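Local atomic coordinates of proximal thread matrix protein 1 (Mytilus galloprovincialis, PDB entry 4CN9), a protein that probably binds collagen in the matrix of the mussel byssus through von Willebrand factor type A domains, one with a zinc-occupied MIDAS motif. Residues S65-Y68 / D69-N73; K208-L211 / E212-T216. All blocks are in the same frame, centred on the assembly; numbering follows the deposited sequence.

Interaction 1: residues S65-Y68 / D69-N73; sequences SIQY and DNKEN. With ZN (zinc ion), chain C.
The amide of Asn73 reaches back across the last turn of helix 64-69 to the carbonyl oxygen of Ile66. Asn73 ND2 lies 3.0 Å from Ile66 O, which is 15° out of the amide plane, while the donor sits in the plane of the Ile66 carbonyl. The second hydrogen of Asn73 ND2 goes to Asp69 OD2 at 2.8 Å; here the anti lone pair of the carboxylate is used and the bond is nearly straight, at 168°. Two bonds thus fix the rotation of the amide. The aliphatic parts of Ile66 and Asn73 also touch, with Ile66 CG2 3.5 Å from Asn73 CB; CG2 is anti to the backbone N of Ile66, which places that methyl against Asn73 CB. With an alanine here in place of Asn73, Asp69 OD2 would probably lose this donor and Ile66 O its side-chain partner, and the carboxylate would be freer to turn. One residue on from Ile66, Gln67 bends at chi2 (67°), bringing its NE2 to 3.3 Å from Lys71 CG, and water 1 bridges Gln67 OE1 to Asn70 O. Asn70, first to leave helical geometry, accepts from Glu72 N through OD1 at 2.8 Å, a capping bond within the type I turn from Asn70 to Asn73. At the other end Ser65 OG binds zinc at 2.0 Å, alongside Ser63, Asp174 and three waters. The turn joining helices 64-69 and 73-85, with its Asn70 capping bond, thus belongs to a segment that begins at the last serine of the DxSxS sequence of the MIDAS in a von Willebrand factor type A domain.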
loop_
_atom_site.group_PDB
_atom_site.type_symbol
_atom_site.label_atom_id
_atom_site.label_comp_id
_atom_site.label_asym_id
_atom_site.label_seq_id
_atom_site.Cartn_x
_atom_site.Cartn_y
_atom_site.Cartn_z
ATOM N N SER A 65 25.755 10.510 -7.665
ATOM C CA SER A 65 26.061 9.894 -6.368
ATOM C C SER A 65 26.420 8.404 -6.480
ATOM O O SER A 65 27.262 7.896 -5.737
ATOM C CB SER A 65 24.865 10.045 -5.425
ATOM O OG SER A 65 23.771 9.276 -5.886
ATOM N N ILE A 66 25.783 7.713 -7.418
ATOM C CA ILE A 66 25.968 6.286 -7.583
ATOM C C ILE A 66 27.354 5.956 -8.114
ATOM O O ILE A 66 27.988 5.006 -7.650
ATOM C CB ILE A 66 24.905 5.708 -8.537
ATOM C CG1 ILE A 66 23.517 5.943 -7.932
ATOM C CG2 ILE A 66 25.174 4.210 -8.796
ATOM C CD1 ILE A 66 22.370 5.561 -8.817
ATOM N N GLN A 67 27.817 6.743 -9.081
ATOM C CA GLN A 67 29.111 6.514 -9.705
ATOM C C GLN A 67 30.224 6.915 -8.733
ATOM O O GLN A 67 31.229 6.218 -8.631
ATOM C CB GLN A 67 29.211 7.293 -11.026
ATOM C CG GLN A 67 30.559 7.195 -11.744
ATOM C CD GLN A 67 30.858 5.801 -12.281
ATOM O OE1 GLN A 67 29.949 5.024 -12.596
ATOM N NE2 GLN A 67 32.144 5.475 -12.379
ATOM N N TYR A 68 30.026 8.012 -8.003
ATOM C CA TYR A 68 30.996 8.443 -6.992
ATOM C C TYR A 68 31.200 7.368 -5.929
ATOM O O TYR A 68 32.312 7.155 -5.472
ATOM C CB TYR A 68 30.551 9.729 -6.282
ATOM C CG TYR A 68 30.505 10.966 -7.147
ATOM C CD1 TYR A 68 31.354 11.117 -8.237
ATOM C CD2 TYR A 68 29.604 11.992 -6.867
ATOM C CE1 TYR A 68 31.311 12.257 -9.027
ATOM C CE2 TYR A 68 29.554 13.127 -7.647
ATOM C CZ TYR A 68 30.408 13.255 -8.730
ATOM O OH TYR A 68 30.354 14.389 -9.521
ATOM N N ASP A 69 30.122 6.707 -5.521
ATOM C CA ASP A 69 30.210 5.723 -4.449
ATOM C C ASP A 69 31.066 4.518 -4.847
ATOM O O ASP A 69 31.898 4.054 -4.069
ATOM C CB ASP A 69 28.817 5.250 -4.037
ATOM C CG ASP A 69 28.870 4.145 -3.006
ATOM O OD1 ASP A 69 29.136 4.468 -1.833
ATOM O OD2 ASP A 69 28.652 2.963 -3.368
ATOM N N ASN A 70 30.858 4.015 -6.060
ATOM C CA ASN A 70 31.585 2.850 -6.539
ATOM C C ASN A 70 31.349 2.646 -8.031
ATOM O O ASN A 70 30.202 2.580 -8.486
ATOM C CB ASN A 70 31.149 1.610 -5.748
ATOM C CG ASN A 70 32.013 0.399 -6.033
ATOM O OD1 ASN A 70 32.303 0.079 -7.188
ATOM N ND2 ASN A 70 32.438 -0.276 -4.976
ATOM N N LYS A 71 32.432 2.539 -8.794
ATOM C CA LYS A 71 32.337 2.426 -10.250
ATOM C C LYS A 71 31.588 1.182 -10.728
ATOM O O LYS A 71 31.179 1.127 -11.884
ATOM C CB LYS A 71 33.731 2.440 -10.890
ATOM C CG LYS A 71 34.484 3.758 -10.756
ATOM C CD LYS A 71 35.910 3.624 -11.285
ATOM C CE LYS A 71 36.739 4.877 -11.029
ATOM N NZ LYS A 71 38.171 4.676 -11.404
ATOM N N GLU A 72 31.416 0.193 -9.852
ATOM C CA GLU A 72 30.703 -1.041 -10.200
ATOM C C GLU A 72 29.204 -1.022 -9.849
ATOM O O GLU A 72 28.467 -1.956 -10.197
ATOM C CB GLU A 72 31.358 -2.248 -9.514
ATOM C CG GLU A 72 32.614 -2.752 -10.218
ATOM C CD GLU A 72 32.424 -2.887 -11.728
ATOM O OE1 GLU A 72 31.516 -3.639 -12.155
ATOM O OE2 GLU A 72 33.177 -2.233 -12.487
ATOM N N ASN A 73 28.752 0.029 -9.169
ATOM C CA ASN A 73 27.345 0.123 -8.782
ATOM C C ASN A 73 26.347 -0.011 -9.941
ATOM O O ASN A 73 25.392 -0.777 -9.830
ATOM C CB ASN A 73 27.079 1.412 -8.019
ATOM C CG ASN A 73 27.629 1.372 -6.614
ATOM O OD1 ASN A 73 27.862 0.297 -6.066
ATOM N ND2 ASN A 73 27.834 2.542 -6.016
HETATM ZN ZN ZN C . 21.812 9.861 -5.899
HETATM O O HOH W 1 28.756 2.946 -10.964
HETATM O O HOH W 2 19.742 9.998 -6.077
HETATM O O HOH W 3 22.136 11.909 -6.064
HETATM O O HOH W 4 21.840 10.263 -3.824
#

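Interaction 2: residues K208-L211 / E212-T216; sequences KTEL and EQIAT
Backbone bonds from Glu212, Gln213, Ile214 and Ala215 to the carbonyls four residues earlier carry the polar part of this contact. Glu212 N to Lys208 O is the shortest at 2.8 Å, and Ala215 N to Leu211 O, at 2.9 Å and 166°, closes the helix just where Ala215 leaves helical geometry. Outside this ladder, Lys208 passes at a slant by the Glu212 carboxylate without forming a salt bridge: Lys208 NZ stays 4.1 Å from Glu212 OE2, and the lysine's CE comes nearer, at 3.5 Å. The lysine chain, with CG anti to the backbone N (chi1 -171°) and extended beyond, runs past the carboxylate, so any attraction is probably modest. Glu212 OE1 merely rests against Thr209, 3.8 Å from its CG2. The chains of Glu210 and Ile214 run alongside each other in the same direction, with CG of Glu210 4.0 Å from CD1 of Ile214; the carboxylate beyond takes a hydrogen bond from Ser177 N. Gln213 gives its NE2 to Glu414 in the second type A domain. On the buried side Leu211 CD2 lies 4.3 Å from Ile214 CD1, a loose contact; Leu211 packs on Ala199 and Val221, Ile214 on Val197 and Leu146. These are the features of an amphipathic helix in a beta-alpha-beta crossover, here between the parallel strands 195-202 and 221-224 of a Rossmann-like type A domain.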
loop_
_atom_site.group_PDB
_atom_site.type_symbol
_atom_site.label_atom_id
_atom_site.label_comp_id
_atom_site.label_asym_id
_atom_site.label_seq_id
_atom_site.Cartn_x
_atom_site.Cartn_y
_atom_site.Cartn_z
ATOM N N LYS A 208 13.079 7.125 3.977
ATOM C CA LYS A 208 12.156 6.002 3.950
ATOM C C LYS A 208 10.699 6.426 3.910
ATOM O O LYS A 208 9.887 5.823 3.204
ATOM C CB LYS A 208 12.411 5.074 5.136
ATOM C CG LYS A 208 11.624 3.789 5.038
ATOM C CD LYS A 208 11.984 2.832 6.151
ATOM C CE LYS A 208 11.137 1.579 6.092
ATOM N NZ LYS A 208 11.185 0.863 7.388
ATOM N N THR A 209 10.356 7.472 4.646
ATOM C CA THR A 209 8.966 7.907 4.699
ATOM C C THR A 209 8.504 8.458 3.357
ATOM O O THR A 209 7.336 8.344 3.019
ATOM C CB THR A 209 8.744 8.951 5.801
ATOM O OG1 THR A 209 9.771 9.947 5.725
ATOM C CG2 THR A 209 8.796 8.280 7.165
ATOM N N GLU A 210 9.423 9.048 2.594
ATOM C CA GLU A 210 9.102 9.522 1.245
ATOM C C GLU A 210 8.801 8.340 0.325
ATOM O O GLU A 210 7.840 8.357 -0.443
ATOM C CB GLU A 210 10.256 10.364 0.679
ATOM C CG GLU A 210 10.220 10.564 -0.836
ATOM C CD GLU A 210 11.277 11.553 -1.318
ATOM O OE1 GLU A 210 10.999 12.778 -1.279
ATOM O OE2 GLU A 210 12.384 11.109 -1.731
ATOM N N LEU A 211 9.624 7.302 0.400
ATOM C CA LEU A 211 9.366 6.103 -0.386
ATOM C C LEU A 211 8.051 5.448 0.043
ATOM O O LEU A 211 7.283 4.949 -0.786
ATOM C CB LEU A 211 10.532 5.125 -0.274
ATOM C CG LEU A 211 11.870 5.625 -0.843
ATOM C CD1 LEU A 211 12.884 4.474 -0.905
ATOM C CD2 LEU A 211 11.711 6.298 -2.214
ATOM N N GLU A 212 7.785 5.463 1.346
ATOM C CA GLU A 212 6.542 4.903 1.874
ATOM C C GLU A 212 5.289 5.625 1.360
ATOM O O GLU A 212 4.230 5.009 1.220
ATOM C CB GLU A 212 6.550 4.911 3.407
ATOM C CG GLU A 212 7.330 3.767 4.000
ATOM C CD GLU A 212 7.493 3.879 5.507
ATOM O OE1 GLU A 212 7.251 4.976 6.063
ATOM O OE2 GLU A 212 7.864 2.856 6.123
ATOM N N GLN A 213 5.405 6.916 1.096
ATOM C CA GLN A 213 4.294 7.684 0.552
ATOM C C GLN A 213 4.084 7.353 -0.931
ATOM O O GLN A 213 2.953 7.343 -1.409
ATOM C CB GLN A 213 4.554 9.184 0.670
ATOM C CG GLN A 213 4.711 9.737 2.073
ATOM C CD GLN A 213 4.825 11.262 2.081
ATOM O OE1 GLN A 213 5.845 11.831 1.669
ATOM N NE2 GLN A 213 3.764 11.931 2.527
ATOM N N ILE A 214 5.182 7.091 -1.639
ATOM C CA ILE A 214 5.169 6.799 -3.081
ATOM C C ILE A 214 4.639 5.411 -3.412
ATOM O O ILE A 214 3.821 5.251 -4.317
ATOM C CB ILE A 214 6.597 6.953 -3.669
ATOM C CG1 ILE A 214 6.993 8.428 -3.677
ATOM C CG2 ILE A 214 6.676 6.402 -5.073
ATOM C CD1 ILE A 214 8.476 8.677 -3.859
ATOM N N ALA A 215 5.106 4.411 -2.670
ATOM C CA ALA A 215 4.744 3.025 -2.910
ATOM C C ALA A 215 3.249 2.754 -2.654
ATOM O O ALA A 215 2.544 3.551 -2.022
ATOM C CB ALA A 215 5.615 2.107 -2.048
ATOM N N THR A 216 2.772 1.629 -3.167
ATOM C CA THR A 216 1.368 1.229 -3.016
ATOM C C THR A 216 0.968 1.128 -1.534
ATOM O O THR A 216 -0.111 1.584 -1.149
ATOM C CB THR A 216 1.112 -0.086 -3.755
ATOM O OG1 THR A 216 1.223 0.146 -5.169
ATOM C CG2 THR A 216 -0.286 -0.654 -3.435
#

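Overall arrangement
From the N terminus, strand 54-61 leads into the zinc-binding loop and then into interaction 1, which closes the short turn between helices 64-69 and 73-85. Much later in the chain, interaction 2 spans helix 208-214, between strands 195-202 and 221-224. The two are therefore in series, neither nested nor crossed: interaction 1 joins a helix end to the next helix start, whereas interaction 2 stays within helix 208-214 and its exit. Their centres are 24 Å apart and their nearest atoms about 12 Å. Both belong to the first type A domain: residues 65-73 include a zinc ligand, whereas residues 208-216 pack on the parallel strands 195-202 and 221-224 of its mixed sheet and, through Gln213, reach Glu414 of the second domain.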